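Local coordinates for protein manganese lipoxygenase (Gaeumannomyces graminis, PDB 5FX8) that oxidises linoleic and alpha-linolenic acids with molecular oxygen to 11S- and 13R-hydroperoxy fatty acids, using a catalytic manganese ion, at residues A[472-485]-A[604-618]. Sequence-based numbering, arbitrary orientation.
Sequences WITGGAHHVMNQGS and WTALNPAVNPFFLSV. With MN (manganese (II) ion), chain I.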
# COMPACT_ATOMS: atom_id res chain seq x y z
N TRP A 472 -6.71 5.40 -12.14
CA TRP A 472 -7.66 5.24 -11.05
C TRP A 472 -7.42 3.92 -10.32
O TRP A 472 -7.51 3.86 -9.09
CB TRP A 472 -9.10 5.34 -11.60
CG TRP A 472 -10.07 4.60 -10.76
CD1 TRP A 472 -10.67 3.41 -11.06
CD2 TRP A 472 -10.49 4.92 -9.42
NE1 TRP A 472 -11.43 2.99 -10.02
CE2 TRP A 472 -11.33 3.89 -8.99
CE3 TRP A 472 -10.21 5.97 -8.55
CZ2 TRP A 472 -11.91 3.90 -7.75
CZ3 TRP A 472 -10.79 5.96 -7.31
CH2 TRP A 472 -11.62 4.94 -6.92
N ILE A 473 -7.05 2.87 -11.05
CA ILE A 473 -6.66 1.63 -10.40
C ILE A 473 -5.39 1.83 -9.58
O ILE A 473 -5.32 1.44 -8.41
CB ILE A 473 -6.48 0.53 -11.45
CG1 ILE A 473 -7.84 0.12 -11.99
CG2 ILE A 473 -5.81 -0.69 -10.86
CD1 ILE A 473 -7.68 -0.67 -13.25
N THR A 474 -4.37 2.44 -10.16
CA THR A 474 -3.15 2.41 -9.38
C THR A 474 -3.15 3.43 -8.26
O THR A 474 -2.44 3.24 -7.27
CB THR A 474 -1.89 2.59 -10.25
OG1 THR A 474 -1.77 3.94 -10.70
CG2 THR A 474 -1.95 1.67 -11.42
N GLY A 475 -3.96 4.47 -8.34
CA GLY A 475 -3.83 5.47 -7.31
C GLY A 475 -5.07 5.59 -6.47
O GLY A 475 -5.16 6.47 -5.63
N GLY A 476 -6.04 4.71 -6.70
CA GLY A 476 -7.33 4.78 -6.06
C GLY A 476 -7.94 3.43 -5.74
O GLY A 476 -7.97 3.05 -4.58
N ALA A 477 -8.39 2.68 -6.74
CA ALA A 477 -9.05 1.40 -6.48
C ALA A 477 -8.16 0.43 -5.70
O ALA A 477 -8.64 -0.26 -4.79
CB ALA A 477 -9.49 0.78 -7.79
N HIS A 478 -6.87 0.34 -6.04
CA HIS A 478 -6.00 -0.56 -5.30
C HIS A 478 -6.00 -0.24 -3.82
O HIS A 478 -6.02 -1.14 -2.98
CB HIS A 478 -4.57 -0.48 -5.83
CG HIS A 478 -3.61 -1.33 -5.06
ND1 HIS A 478 -2.97 -0.89 -3.93
CD2 HIS A 478 -3.21 -2.61 -5.24
CE1 HIS A 478 -2.21 -1.85 -3.45
NE2 HIS A 478 -2.33 -2.90 -4.24
N HIS A 479 -5.96 1.03 -3.48
CA HIS A 479 -5.76 1.42 -2.10
C HIS A 479 -7.04 1.37 -1.29
O HIS A 479 -7.02 1.61 -0.10
CB HIS A 479 -5.12 2.80 -2.07
CG HIS A 479 -3.99 2.98 -3.04
ND1 HIS A 479 -3.04 2.01 -3.27
CD2 HIS A 479 -3.67 4.01 -3.85
CE1 HIS A 479 -2.17 2.45 -4.16
NE2 HIS A 479 -2.54 3.66 -4.53
N VAL A 480 -8.16 1.06 -1.92
CA VAL A 480 -9.35 0.79 -1.15
C VAL A 480 -9.35 -0.65 -0.69
O VAL A 480 -9.82 -0.97 0.41
CB VAL A 480 -10.59 1.15 -2.02
CG1 VAL A 480 -11.87 0.76 -1.33
CG2 VAL A 480 -10.60 2.60 -2.34
N MET A 481 -8.82 -1.56 -1.50
CA MET A 481 -8.87 -2.98 -1.16
C MET A 481 -7.65 -3.42 -0.36
O MET A 481 -7.78 -4.24 0.54
CB MET A 481 -8.97 -3.82 -2.43
CG MET A 481 -10.20 -3.61 -3.25
SD MET A 481 -11.66 -4.27 -2.45
CE MET A 481 -12.07 -5.58 -3.59
N ASN A 482 -6.48 -2.89 -0.67
CA ASN A 482 -5.20 -3.34 -0.18
C ASN A 482 -4.50 -2.12 0.38
O ASN A 482 -5.18 -1.25 0.93
CB ASN A 482 -4.40 -3.96 -1.31
CG ASN A 482 -3.23 -4.75 -0.83
OD1 ASN A 482 -2.14 -4.67 -1.39
ND2 ASN A 482 -3.44 -5.52 0.23
N GLN A 483 -3.19 -2.03 0.23
CA GLN A 483 -2.39 -0.90 0.71
C GLN A 483 -2.68 -0.71 2.21
O GLN A 483 -2.59 -1.69 2.96
CB GLN A 483 -2.65 0.32 -0.19
CG GLN A 483 -1.57 1.40 -0.15
CD GLN A 483 -0.18 0.98 -0.66
OE1 GLN A 483 -0.02 0.43 -1.75
NE2 GLN A 483 0.83 1.28 0.12
N GLY A 484 -3.03 0.48 2.68
CA GLY A 484 -3.26 0.69 4.09
C GLY A 484 -4.65 0.40 4.55
O GLY A 484 -4.97 0.52 5.73
N SER A 485 -5.50 -0.02 3.65
CA SER A 485 -6.90 -0.23 4.01
C SER A 485 -7.14 -1.42 4.94
O SER A 485 -7.92 -1.29 5.87
CB SER A 485 -7.74 -0.37 2.76
OG SER A 485 -7.98 0.92 2.28
N TRP A 604 -13.56 7.39 7.31
CA TRP A 604 -12.97 6.61 6.24
C TRP A 604 -12.18 7.54 5.34
O TRP A 604 -12.70 8.59 4.94
CB TRP A 604 -14.07 5.87 5.49
CG TRP A 604 -13.60 5.00 4.38
CD1 TRP A 604 -12.99 3.79 4.50
CD2 TRP A 604 -13.70 5.28 2.99
NE1 TRP A 604 -12.69 3.30 3.27
CE2 TRP A 604 -13.11 4.19 2.32
CE3 TRP A 604 -14.21 6.33 2.24
CZ2 TRP A 604 -13.03 4.14 0.93
CZ3 TRP A 604 -14.12 6.28 0.86
CH2 TRP A 604 -13.55 5.19 0.22
N THR A 605 -10.92 7.19 5.06
CA THR A 605 -10.00 8.09 4.37
C THR A 605 -9.14 7.36 3.36
O THR A 605 -8.04 7.81 3.06
CB THR A 605 -9.06 8.78 5.35
OG1 THR A 605 -8.28 7.79 6.02
CG2 THR A 605 -9.82 9.60 6.35
N ALA A 606 -9.62 6.24 2.84
CA ALA A 606 -8.78 5.33 2.08
C ALA A 606 -8.42 5.89 0.72
O ALA A 606 -7.53 5.34 0.05
CB ALA A 606 -9.48 4.01 1.86
N LEU A 607 -9.11 6.92 0.29
CA LEU A 607 -8.89 7.48 -1.02
C LEU A 607 -8.21 8.82 -0.96
O LEU A 607 -8.19 9.54 -1.96
CB LEU A 607 -10.22 7.59 -1.76
CG LEU A 607 -10.62 6.33 -2.48
CD1 LEU A 607 -11.98 6.55 -2.97
CD2 LEU A 607 -9.64 6.11 -3.62
N ASN A 608 -7.66 9.19 0.20
CA ASN A 608 -6.88 10.40 0.39
C ASN A 608 -5.69 10.38 -0.55
O ASN A 608 -4.79 9.55 -0.38
CB ASN A 608 -6.41 10.51 1.85
CG ASN A 608 -5.77 11.86 2.17
OD1 ASN A 608 -5.29 12.57 1.29
ND2 ASN A 608 -5.79 12.22 3.43
N PRO A 609 -5.63 11.30 -1.53
CA PRO A 609 -4.50 11.30 -2.46
C PRO A 609 -3.21 11.79 -1.84
O PRO A 609 -2.16 11.61 -2.45
CB PRO A 609 -4.97 12.23 -3.57
CG PRO A 609 -5.94 13.09 -2.96
CD PRO A 609 -6.59 12.36 -1.85
N ALA A 610 -3.23 12.38 -0.67
CA ALA A 610 -2.00 12.79 -0.03
C ALA A 610 -1.33 11.66 0.71
O ALA A 610 -0.17 11.79 1.09
CB ALA A 610 -2.24 13.93 0.94
N VAL A 611 -2.04 10.56 0.91
CA VAL A 611 -1.56 9.44 1.70
C VAL A 611 -1.22 8.26 0.81
O VAL A 611 -0.28 7.52 1.09
CB VAL A 611 -2.62 9.06 2.75
CG1 VAL A 611 -2.18 7.84 3.54
CG2 VAL A 611 -2.90 10.25 3.67
N ASN A 612 -1.94 8.09 -0.23
CA ASN A 612 -1.74 6.93 -1.06
C ASN A 612 -0.60 7.13 -2.05
O ASN A 612 -0.32 8.24 -2.45
CB ASN A 612 -3.03 6.63 -1.79
CG ASN A 612 -4.04 6.05 -0.87
OD1 ASN A 612 -3.67 5.31 0.03
ND2 ASN A 612 -5.31 6.37 -1.06
N PRO A 613 0.08 6.07 -2.43
CA PRO A 613 1.02 6.18 -3.54
C PRO A 613 0.28 6.23 -4.86
O PRO A 613 -0.86 5.80 -4.97
CB PRO A 613 1.84 4.89 -3.42
CG PRO A 613 0.94 3.96 -2.86
CD PRO A 613 0.05 4.70 -1.91
N PHE A 614 1.00 6.69 -5.89
CA PHE A 614 0.44 6.77 -7.23
C PHE A 614 0.57 5.46 -8.01
O PHE A 614 0.14 5.40 -9.16
CB PHE A 614 1.08 7.92 -8.03
CG PHE A 614 2.53 7.71 -8.36
CD1 PHE A 614 2.92 6.91 -9.41
CD2 PHE A 614 3.50 8.31 -7.60
CE1 PHE A 614 4.24 6.69 -9.68
CE2 PHE A 614 4.82 8.11 -7.87
CZ PHE A 614 5.19 7.29 -8.91
N PHE A 615 1.18 4.44 -7.43
CA PHE A 615 1.46 3.20 -8.13
C PHE A 615 1.02 2.05 -7.25
O PHE A 615 0.64 2.25 -6.10
CB PHE A 615 2.96 3.09 -8.48
CG PHE A 615 3.86 3.14 -7.28
CD1 PHE A 615 4.15 4.36 -6.65
CD2 PHE A 615 4.44 1.98 -6.77
CE1 PHE A 615 4.98 4.41 -5.53
CE2 PHE A 615 5.29 2.02 -5.66
CZ PHE A 615 5.56 3.22 -5.03
N LEU A 616 1.07 0.84 -7.81
CA LEU A 616 0.68 -0.39 -7.13
C LEU A 616 1.85 -0.87 -6.27
O LEU A 616 2.67 -1.68 -6.69
CB LEU A 616 0.25 -1.45 -8.14
CG LEU A 616 -0.91 -1.17 -9.13
CD1 LEU A 616 -0.87 -2.11 -10.32
CD2 LEU A 616 -2.28 -1.25 -8.50
N SER A 617 1.93 -0.38 -5.03
CA SER A 617 3.13 -0.53 -4.24
C SER A 617 3.20 -1.84 -3.45
O SER A 617 4.30 -2.26 -3.08
CB SER A 617 3.31 0.67 -3.31
OG SER A 617 2.48 0.60 -2.19
N VAL A 618 2.08 -2.52 -3.21
CA VAL A 618 2.11 -3.82 -2.55
C VAL A 618 1.12 -4.82 -3.15
O VAL A 618 0.00 -4.46 -3.56
CB VAL A 618 1.88 -3.67 -1.04
CG1 VAL A 618 3.07 -3.03 -0.38
CG2 VAL A 618 0.63 -2.85 -0.77
MN MN I . -1.84 -5.03 -3.76
O HOH W 1 -4.26 3.32 1.65
O HOH W 2 -1.01 -7.15 -2.92
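The catalytic manganese site of this lipoxygenase joins His478 and Asn482 of 472-485 to the C-terminal Val618. His478 NE2 binds the manganese at 2.2 Å and Asn482 OD1 at 2.4 Å. Val618 O, from the terminal carboxylate, is the third ligand. A water sits on the metal, and His290 and His294 of helix 268-305 complete the site. With chi1 at 177°, the His478 ring extends away from its own backbone N and NE2 reaches the metal. The other nitrogen, ND1, donates to His479 ND1 at 3.0 Å, close to the plane of the His478 ring but tilted out of that of His479. His479 is a second-shell residue. Its NE2 donates to Pro613 O at 2.8 Å. The bond is bent (131° at the hydrogen), with the acceptor tilted out of the ring plane. Pro613 CD lies over one face of that ring in a CH-pi contact, and Phe615 O at its edge. As in other lipoxygenases, the chain end runs into the helical core and the last residue binds the metal. Leu616 CD2 packs on His478 CB at 3.6 Å, and Leu616 CG meets Thr474 CG2. Thr474 OG1 donates to Phe614 O. Beside the C-terminus, Gln483 bends at chi2 (63°), which brings OE1 to accept from Ser617 OG in the amide plane, on a lone pair. Asn612 ND2 donates to Ala606 O within the same loop, and Asn612 CB touches His479 CD2 at 3.4 Å. A water links Asn612 OD1 to Gly484 N. Leu607 CG packs against Val480 CG2, and its CD2 reaches Gly476 CA.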